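Local coordinates for protein putative glucarate dehydratase (Pseudomonas fluorescens, PDB 4IT1) that probably catalyses the magnesium-dependent dehydration of D-glucarate to 5-dehydro-4-deoxy-D-glucarate, as a member of the mandelate racemase/muconate lactonizing enzyme family, at residues 104-109 and 127-132; 151-154 and 158-161; 170-175 and 222-227; 298-303 and 330-335. All blocks are in the same frame, centred on the assembly; numbering follows the deposited sequence.

Contact 1 of 4, residues 104-109 and 127-132; sequences TTVAAH and KAVSNA
Val106 and Val129 bring their backbones within 6.4 Å, CA to CA, where the last turn of helix 95-107 meets the first turn of helix 128-148. So close an approach of two backbones goes with small side chains, and here one alanine and two valines carry the contact between these two turns. Val106 points at the other helix and touches it with both methyls. Its CG1 lies 3.8 Å from CB of Ala128, while CG2 rests 3.8 Å from CG2 of Val129 and also comes within 3.9 Å of the backbone N of Val129. The Val129 branch that does the touching is the one beside its own backbone N, with CG1 taking the position anti to N (chi1 171°). Val129 CG2 reaches the branch point of its partner, 3.8 Å from Val106 CB, and so the two valines interlock at a slant instead of meeting end to end. The contact is purely apolar and modest in area. With an alanine here in place of Val106, both gamma methyls would go, and the Ala128 methyl and Val129 CG2 would probably face a gap between the helices. The junction belongs to the N-terminal domain of the family, near its surface. Val129 also packs on Val102 and Gln103, one turn back along helix 95-107. Helix 74-87 completes the group, its Ile79 touching Ala132 and its Gln82 and Val83 touching Thr105, while Tyr318 of helix 316-319 lies against Lys127 and Asn131.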
# COMPACT_ATOMS: atom_id res chain seq x y z
N THR A 104 -18.72 9.82 5.54
CA THR A 104 -19.77 10.75 5.96
C THR A 104 -21.14 10.07 5.99
O THR A 104 -21.93 10.28 6.92
CB THR A 104 -19.81 11.97 5.02
OG1 THR A 104 -18.59 12.70 5.18
CG2 THR A 104 -20.97 12.90 5.36
N THR A 105 -21.40 9.25 4.98
CA THR A 105 -22.64 8.52 4.85
C THR A 105 -22.82 7.50 5.98
O THR A 105 -23.89 7.44 6.60
CB THR A 105 -22.71 7.83 3.48
OG1 THR A 105 -22.49 8.81 2.46
CG2 THR A 105 -24.07 7.16 3.26
N VAL A 106 -21.78 6.71 6.25
CA VAL A 106 -21.81 5.71 7.33
C VAL A 106 -21.97 6.37 8.70
O VAL A 106 -22.68 5.84 9.56
CB VAL A 106 -20.56 4.80 7.30
CG1 VAL A 106 -20.44 3.98 8.58
CG2 VAL A 106 -20.62 3.87 6.09
N ALA A 107 -21.32 7.51 8.90
CA ALA A 107 -21.44 8.29 10.13
C ALA A 107 -22.89 8.72 10.41
O ALA A 107 -23.29 8.88 11.56
CB ALA A 107 -20.53 9.50 10.09
N ALA A 108 -23.67 8.89 9.34
CA ALA A 108 -25.08 9.27 9.43
C ALA A 108 -25.99 8.04 9.36
O ALA A 108 -27.06 8.08 8.75
CB ALA A 108 -25.42 10.26 8.33
N HIS A 109 -25.56 6.95 10.00
CA HIS A 109 -26.31 5.70 9.97
C HIS A 109 -26.08 4.85 11.22
O HIS A 109 -24.93 4.60 11.61
CB HIS A 109 -25.93 4.89 8.72
CG HIS A 109 -27.04 4.03 8.20
ND1 HIS A 109 -27.27 2.76 8.66
CD2 HIS A 109 -27.99 4.28 7.27
CE1 HIS A 109 -28.32 2.25 8.03
NE2 HIS A 109 -28.77 3.15 7.18
N LYS A 127 -17.10 -2.99 9.44
CA LYS A 127 -16.77 -3.13 8.01
C LYS A 127 -17.57 -2.21 7.10
O LYS A 127 -17.39 -2.23 5.88
CB LYS A 127 -17.00 -4.57 7.54
CG LYS A 127 -16.28 -5.64 8.33
CD LYS A 127 -14.98 -6.05 7.68
CE LYS A 127 -14.42 -7.30 8.34
NZ LYS A 127 -14.08 -7.08 9.78
N ALA A 128 -18.46 -1.40 7.68
CA ALA A 128 -19.39 -0.57 6.91
C ALA A 128 -18.70 0.30 5.86
O ALA A 128 -19.00 0.21 4.66
CB ALA A 128 -20.25 0.28 7.84
N VAL A 129 -17.78 1.15 6.31
CA VAL A 129 -17.01 2.01 5.42
C VAL A 129 -16.25 1.18 4.37
O VAL A 129 -16.31 1.49 3.18
CB VAL A 129 -16.07 2.94 6.23
CG1 VAL A 129 -15.10 3.68 5.31
CG2 VAL A 129 -16.89 3.93 7.04
N SER A 130 -15.59 0.11 4.81
CA SER A 130 -14.76 -0.72 3.93
C SER A 130 -15.53 -1.48 2.85
O SER A 130 -15.09 -1.51 1.70
CB SER A 130 -13.90 -1.68 4.74
OG SER A 130 -12.87 -0.95 5.38
N ASN A 131 -16.65 -2.10 3.22
CA ASN A 131 -17.50 -2.81 2.27
C ASN A 131 -18.07 -1.89 1.20
O ASN A 131 -18.08 -2.24 0.01
CB ASN A 131 -18.65 -3.52 3.00
CG ASN A 131 -18.16 -4.57 3.96
OD1 ASN A 131 -16.96 -4.75 4.15
ND2 ASN A 131 -19.10 -5.29 4.56
N ALA A 132 -18.53 -0.72 1.62
CA ALA A 132 -19.13 0.25 0.70
C ALA A 132 -18.08 0.92 -0.20
O ALA A 132 -18.35 1.16 -1.38
CB ALA A 132 -19.93 1.29 1.47

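Contact 2 of 4, residues 151-154 and 158-161; sequences PLVD and GAVR
A pi-turn in the loop that joins helix 128-148 to strand 163-170 brings Val153 and Gly158 together. Its defining bond runs from Gly158 N to Val153 O, five residues back, at 3.0 Å and with an N-H...O angle of 153°. The donor stands tilted 33° from the carbonyl plane of Val153. Gly158 has a positive phi, and a side chain on that backbone would collide with the carbonyl oxygen of the residue before it, which explains a glycine at the close of the turn. Beyond the bond, the side chain of Val153 covers the outgoing chain. Its CG2, anti to the backbone N, sits 3.7 Å from CA of Ala159 and 3.9 Å from the Ala159 CB. CG1 takes the crowded position between N and the carbonyl carbon (chi1 66°) and meets the same methyl more loosely, at 4.1 Å from Ala159 CB. Asp154 points away, yet its OD1 lies 3.8 Å from CA of Gly158; the carboxylate's strong partner is Arg398, in a salt bridge through OD2. Helix 348-360 flanks the turn, with Ala359 and Ala360 against Val153. The chemistry is that of a buried turn in which several backbone polar atoms have partners: Val153 O is taken by Gly158 N, Val153 N bonds to His356 ND1, and Gly158 O accepts from Asn96 ND2 of the second subunit, which ties the loop to the dimer interface.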
# COMPACT_ATOMS: atom_id res chain seq x y z
N PRO A 151 -5.99 -3.43 -19.39
CA PRO A 151 -6.61 -4.28 -18.37
C PRO A 151 -6.44 -3.67 -16.98
O PRO A 151 -5.51 -2.88 -16.77
CB PRO A 151 -5.86 -5.61 -18.50
CG PRO A 151 -4.61 -5.30 -19.24
CD PRO A 151 -4.93 -4.13 -20.13
N LEU A 152 -7.33 -4.02 -16.06
CA LEU A 152 -7.37 -3.34 -14.76
C LEU A 152 -6.02 -3.47 -14.05
O LEU A 152 -5.48 -2.48 -13.55
CB LEU A 152 -8.51 -3.89 -13.88
CG LEU A 152 -9.07 -2.99 -12.77
CD1 LEU A 152 -10.44 -3.49 -12.33
CD2 LEU A 152 -8.15 -2.89 -11.57
N VAL A 153 -5.48 -4.68 -14.06
CA VAL A 153 -4.19 -5.00 -13.44
C VAL A 153 -3.07 -3.97 -13.73
O VAL A 153 -2.20 -3.75 -12.88
CB VAL A 153 -3.77 -6.44 -13.80
CG1 VAL A 153 -3.47 -6.58 -15.30
CG2 VAL A 153 -2.59 -6.89 -12.95
N ASP A 154 -3.13 -3.33 -14.90
CA ASP A 154 -2.12 -2.34 -15.30
C ASP A 154 -2.18 -1.06 -14.47
O ASP A 154 -1.16 -0.38 -14.28
CB ASP A 154 -2.23 -2.02 -16.80
CG ASP A 154 -1.70 -3.16 -17.69
OD1 ASP A 154 -1.15 -4.16 -17.16
OD2 ASP A 154 -1.82 -3.05 -18.93
N GLY A 158 0.82 -3.56 -13.06
CA GLY A 158 1.08 -4.60 -14.06
C GLY A 158 1.01 -6.03 -13.54
O GLY A 158 1.19 -6.27 -12.35
N ALA A 159 0.76 -6.97 -14.45
CA ALA A 159 0.57 -8.38 -14.09
C ALA A 159 1.87 -9.14 -13.84
O ALA A 159 2.71 -9.25 -14.72
CB ALA A 159 -0.26 -9.09 -15.16
N VAL A 160 2.01 -9.65 -12.62
CA VAL A 160 3.14 -10.51 -12.24
C VAL A 160 2.95 -11.91 -12.86
O VAL A 160 3.92 -12.55 -13.28
CB VAL A 160 3.31 -10.59 -10.70
CG1 VAL A 160 4.34 -11.65 -10.30
CG2 VAL A 160 3.72 -9.24 -10.15
N ARG A 161 1.70 -12.36 -12.90
CA ARG A 161 1.32 -13.62 -13.55
C ARG A 161 0.13 -13.34 -14.47
O ARG A 161 -0.59 -12.35 -14.28
CB ARG A 161 1.00 -14.70 -12.50
CG ARG A 161 -0.03 -14.26 -11.46
CD ARG A 161 -0.08 -15.16 -10.23
NE ARG A 161 1.11 -15.07 -9.38
CZ ARG A 161 1.43 -14.04 -8.61
NH1 ARG A 161 0.65 -12.96 -8.56
NH2 ARG A 161 2.54 -14.07 -7.88

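Contact 3 of 4, residues 170-175 and 222-227; sequences LFFKYA and EHEVAC
Phe172 meets Cys227 and Glu224 through the outer end of its ring, and each partner makes a different kind of contact. The first is sulfur-aromatic: Cys227 SG sits at the ring edge, almost in the ring plane, 3.9 Å from Phe172 CE1 and 5.1 Å from the ring centroid. The second joins ring and carboxylate. Glu224 OE2 comes obliquely to Phe172 CE2 at 3.5 Å, with the two planes only 21° apart. Aliphatic packing goes with it, since Glu224 CG lies 3.8 Å from the same CE2. The carboxylate arrives there because CG stands beside the backbone N and the chain then runs out extended (chi2 -177°). Its polar end is spoken for elsewhere: OE2 accepts from the backbone N of both Thr218 and Leu219, two bonds that would hold the group in position beside the ring. Phe172 follows strand 163-170, at the end of the barrel that carries the active site, its side chain about 6 Å from that of Lys215, the predicted proton acceptor. The ring also packs on Leu214, Leu219 and Ile196, and so, from the loop just after strand 163-170, it bridges the neighbouring parallel strand 212-215 and helices 193-207 and 221-234.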
# COMPACT_ATOMS: atom_id res chain seq x y z
N LEU A 170 -14.68 -27.60 -1.42
CA LEU A 170 -15.59 -28.69 -1.12
C LEU A 170 -16.46 -28.44 0.12
O LEU A 170 -15.97 -27.94 1.14
CB LEU A 170 -14.81 -29.98 -0.88
CG LEU A 170 -13.81 -30.52 -1.90
CD1 LEU A 170 -13.38 -31.92 -1.46
CD2 LEU A 170 -14.40 -30.53 -3.30
N PHE A 171 -17.72 -28.87 0.03
CA PHE A 171 -18.69 -28.74 1.11
C PHE A 171 -19.38 -30.06 1.36
O PHE A 171 -19.62 -30.83 0.43
CB PHE A 171 -19.78 -27.75 0.71
CG PHE A 171 -19.35 -26.32 0.75
CD1 PHE A 171 -18.69 -25.75 -0.33
CD2 PHE A 171 -19.62 -25.53 1.87
CE1 PHE A 171 -18.30 -24.42 -0.30
CE2 PHE A 171 -19.24 -24.20 1.90
CZ PHE A 171 -18.57 -23.64 0.81
N PHE A 172 -19.72 -30.32 2.61
CA PHE A 172 -20.76 -31.29 2.91
C PHE A 172 -22.09 -30.63 2.56
O PHE A 172 -22.23 -29.41 2.66
CB PHE A 172 -20.71 -31.73 4.36
CG PHE A 172 -19.43 -32.41 4.74
CD1 PHE A 172 -19.24 -33.76 4.47
CD2 PHE A 172 -18.39 -31.70 5.34
CE1 PHE A 172 -18.05 -34.41 4.81
CE2 PHE A 172 -17.21 -32.34 5.69
CZ PHE A 172 -17.03 -33.69 5.42
N LYS A 173 -23.04 -31.43 2.08
CA LYS A 173 -24.36 -30.92 1.70
C LYS A 173 -25.42 -32.00 1.84
O LYS A 173 -25.10 -33.19 1.84
CB LYS A 173 -24.34 -30.33 0.28
CG LYS A 173 -24.18 -31.35 -0.86
CD LYS A 173 -23.98 -30.68 -2.22
CE LYS A 173 -25.26 -30.05 -2.76
NZ LYS A 173 -26.34 -31.05 -3.02
N TYR A 174 -26.67 -31.57 1.99
CA TYR A 174 -27.82 -32.47 1.89
C TYR A 174 -28.17 -32.63 0.42
O TYR A 174 -27.78 -31.80 -0.41
CB TYR A 174 -29.04 -31.94 2.66
CG TYR A 174 -28.90 -31.92 4.18
CD1 TYR A 174 -28.27 -32.96 4.86
CD2 TYR A 174 -29.44 -30.87 4.93
CE1 TYR A 174 -28.15 -32.95 6.24
CE2 TYR A 174 -29.33 -30.85 6.31
CZ TYR A 174 -28.69 -31.89 6.97
OH TYR A 174 -28.57 -31.87 8.34
N ALA A 175 -28.92 -33.68 0.09
CA ALA A 175 -29.36 -33.92 -1.28
C ALA A 175 -30.24 -32.77 -1.80
O ALA A 175 -30.14 -32.39 -2.96
CB ALA A 175 -30.11 -35.24 -1.37
N GLU A 222 -13.71 -36.28 13.91
CA GLU A 222 -13.15 -37.58 13.50
C GLU A 222 -13.64 -38.01 12.11
O GLU A 222 -12.87 -38.58 11.33
CB GLU A 222 -13.47 -38.69 14.50
CG GLU A 222 -12.52 -38.76 15.69
CD GLU A 222 -13.00 -37.95 16.89
OE1 GLU A 222 -13.98 -37.18 16.75
OE2 GLU A 222 -12.39 -38.09 17.97
N HIS A 223 -14.91 -37.74 11.82
CA HIS A 223 -15.47 -38.10 10.52
C HIS A 223 -14.87 -37.24 9.43
O HIS A 223 -14.56 -37.73 8.35
CB HIS A 223 -17.00 -38.00 10.51
CG HIS A 223 -17.62 -38.28 9.17
ND1 HIS A 223 -17.85 -39.56 8.71
CD2 HIS A 223 -18.03 -37.44 8.19
CE1 HIS A 223 -18.38 -39.50 7.50
NE2 HIS A 223 -18.50 -38.23 7.16
N GLU A 224 -14.68 -35.95 9.73
CA GLU A 224 -14.13 -35.04 8.74
C GLU A 224 -12.65 -35.35 8.45
O GLU A 224 -12.21 -35.21 7.32
CB GLU A 224 -14.33 -33.57 9.16
CG GLU A 224 -15.79 -33.13 9.16
CD GLU A 224 -15.98 -31.65 9.51
OE1 GLU A 224 -15.26 -31.14 10.40
OE2 GLU A 224 -16.85 -31.01 8.90
N VAL A 225 -11.91 -35.76 9.48
CA VAL A 225 -10.52 -36.20 9.34
C VAL A 225 -10.43 -37.37 8.36
O VAL A 225 -9.63 -37.34 7.43
CB VAL A 225 -9.89 -36.58 10.71
CG1 VAL A 225 -8.61 -37.39 10.54
CG2 VAL A 225 -9.61 -35.33 11.52
N ALA A 226 -11.28 -38.38 8.56
CA ALA A 226 -11.38 -39.53 7.65
C ALA A 226 -11.68 -39.13 6.20
O ALA A 226 -11.19 -39.77 5.26
CB ALA A 226 -12.42 -40.52 8.16
N CYS A 227 -12.47 -38.07 6.02
CA CYS A 227 -12.76 -37.56 4.67
C CYS A 227 -11.53 -36.92 4.03
O CYS A 227 -11.39 -36.94 2.80
CB CYS A 227 -13.93 -36.58 4.70
SG CYS A 227 -15.49 -37.34 5.22

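Contact 4 of 4, residues 298-303 and 330-335; sequences DEFRRS and KMCDTF
Phe300 carries its ring straight out toward helix 322-334, CG lying anti to the backbone N (chi1 178°), and Met331 folds back over it through a bend at chi3 (78°). The bend sets Met331 SD above the ring face, 4.9 Å from the Phe300 centroid, and brings Met331 CE to 3.7 Å from Phe300 CE1. This is a Met-aromatic contact, held at some distance. The rim of the same ring has three further neighbours. Met331 O lies 3.6 Å from Phe300 CZ, Cys332 SG 4.0 Å from Phe300 CE2, and Phe335 CD1 3.6 Å from Phe300 CE1. The two rings form an offset edge-to-face pair, Phe300 turning its edge to the face of Phe335 with the planes at 79°. Replacing Phe300 by an alanine would probably leave Met331 SD without its aromatic face and open a gap between the helices beside Phe335. Across the dimer interface Phe335 meets Phe335 of the second subunit, while Arg301 NH1, salt-bridged to Asp298, bonds to Thr334 O of that subunit. Met331 also touches Phe297, and Phe335 touches Val304, both on helix 297-306. Helices 297-306 and 322-334 pack side by side around the barrel, the chain passing through strand 311-314 between them.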
# COMPACT_ATOMS: atom_id res chain seq x y z
N ASP A 298 -6.53 -3.14 11.97
CA ASP A 298 -6.32 -3.15 13.42
C ASP A 298 -6.13 -4.57 13.93
O ASP A 298 -5.26 -4.82 14.76
CB ASP A 298 -7.49 -2.48 14.14
CG ASP A 298 -7.70 -1.05 13.70
OD1 ASP A 298 -6.73 -0.27 13.70
OD2 ASP A 298 -8.85 -0.70 13.34
N GLU A 299 -6.92 -5.50 13.41
CA GLU A 299 -6.77 -6.91 13.73
C GLU A 299 -5.39 -7.44 13.30
O GLU A 299 -4.79 -8.26 14.00
CB GLU A 299 -7.90 -7.73 13.10
CG GLU A 299 -9.27 -7.42 13.72
CD GLU A 299 -10.43 -8.15 13.05
OE1 GLU A 299 -11.59 -7.88 13.41
OE2 GLU A 299 -10.18 -9.00 12.16
N PHE A 300 -4.90 -6.94 12.16
CA PHE A 300 -3.57 -7.31 11.65
C PHE A 300 -2.50 -6.95 12.68
O PHE A 300 -1.67 -7.79 13.03
CB PHE A 300 -3.30 -6.64 10.30
CG PHE A 300 -1.93 -6.93 9.72
CD1 PHE A 300 -0.80 -6.22 10.13
CD2 PHE A 300 -1.77 -7.91 8.73
CE1 PHE A 300 0.45 -6.48 9.60
CE2 PHE A 300 -0.52 -8.18 8.19
CZ PHE A 300 0.59 -7.46 8.62
N ARG A 301 -2.56 -5.71 13.18
CA ARG A 301 -1.64 -5.20 14.21
C ARG A 301 -1.67 -6.05 15.48
O ARG A 301 -0.62 -6.38 16.03
CB ARG A 301 -2.00 -3.72 14.56
CG ARG A 301 -1.13 -3.06 15.63
CD ARG A 301 -1.57 -1.64 16.00
NE ARG A 301 -2.89 -1.65 16.65
CZ ARG A 301 -4.04 -1.25 16.08
NH1 ARG A 301 -4.07 -0.78 14.84
NH2 ARG A 301 -5.17 -1.32 16.77
N ARG A 302 -2.86 -6.39 15.94
CA ARG A 302 -3.00 -7.18 17.16
C ARG A 302 -2.53 -8.62 16.92
O ARG A 302 -1.96 -9.25 17.81
CB ARG A 302 -4.43 -7.14 17.71
CG ARG A 302 -4.87 -5.75 18.20
CD ARG A 302 -6.14 -5.79 19.05
NE ARG A 302 -7.35 -6.10 18.28
CZ ARG A 302 -8.11 -5.22 17.63
NH1 ARG A 302 -7.82 -3.92 17.62
NH2 ARG A 302 -9.18 -5.65 16.97
N SER A 303 -2.74 -9.13 15.71
CA SER A 303 -2.28 -10.49 15.38
C SER A 303 -0.77 -10.57 15.39
O SER A 303 -0.19 -11.50 15.93
CB SER A 303 -2.79 -10.94 14.02
OG SER A 303 -2.47 -12.30 13.81
N LYS A 330 1.56 -6.35 0.86
CA LYS A 330 2.85 -5.76 1.19
C LYS A 330 3.14 -5.84 2.69
O LYS A 330 4.28 -6.08 3.10
CB LYS A 330 2.88 -4.30 0.72
CG LYS A 330 4.19 -3.57 0.94
CD LYS A 330 5.32 -4.21 0.17
CE LYS A 330 6.61 -3.43 0.37
NZ LYS A 330 7.78 -4.18 -0.17
N MET A 331 2.09 -5.66 3.50
CA MET A 331 2.22 -5.72 4.95
C MET A 331 2.50 -7.13 5.42
O MET A 331 3.33 -7.33 6.31
CB MET A 331 0.97 -5.16 5.64
CG MET A 331 0.87 -3.65 5.60
SD MET A 331 -0.49 -2.98 6.59
CE MET A 331 0.18 -3.06 8.25
N CYS A 332 1.83 -8.11 4.82
CA CYS A 332 2.10 -9.52 5.10
C CYS A 332 3.55 -9.86 4.78
O CYS A 332 4.23 -10.53 5.58
CB CYS A 332 1.18 -10.42 4.30
SG CYS A 332 -0.55 -10.34 4.81
N ASP A 333 4.02 -9.40 3.62
CA ASP A 333 5.41 -9.58 3.21
C ASP A 333 6.35 -9.00 4.26
O ASP A 333 7.36 -9.61 4.59
CB ASP A 333 5.67 -8.93 1.85
CG ASP A 333 7.09 -9.15 1.35
OD1 ASP A 333 7.41 -10.28 0.90
OD2 ASP A 333 7.90 -8.21 1.39
N THR A 334 5.99 -7.84 4.79
CA THR A 334 6.82 -7.13 5.75
C THR A 334 6.91 -7.89 7.08
O THR A 334 7.96 -7.89 7.73
CB THR A 334 6.29 -5.71 5.97
OG1 THR A 334 6.38 -5.01 4.73
CG2 THR A 334 7.08 -4.97 7.02
N PHE A 335 5.82 -8.55 7.45
CA PHE A 335 5.74 -9.22 8.74
C PHE A 335 5.87 -10.72 8.61
O PHE A 335 5.64 -11.45 9.56
CB PHE A 335 4.47 -8.81 9.50
CG PHE A 335 4.51 -7.39 10.00
CD1 PHE A 335 4.06 -6.34 9.20
CD2 PHE A 335 5.01 -7.10 11.27
CE1 PHE A 335 4.11 -5.03 9.66
CE2 PHE A 335 5.07 -5.79 11.73
CZ PHE A 335 4.62 -4.75 10.92

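How the contacts relate
Contact 1 is a surface contact, whereas contacts 2, 3 and 4 are buried. Contacts 1 and 4 both pair helices, but alanine and valine bring the backbones close in the N-terminal domain, while a phenylalanine with sulfur and aromatic partners spans a wider gap at the barrel. These two come within about 4 Å at their nearest atoms, and Thr295 bonds to Lys127 in one and Glu299 in the other. Helix 128-148, begun in contact 1, leads into the loop of contact 2, where alone among the four a hydrogen bond joins the segments. Contacts 2 and 4 reach the second subunit; contact 3 instead lies near the predicted catalytic lysine.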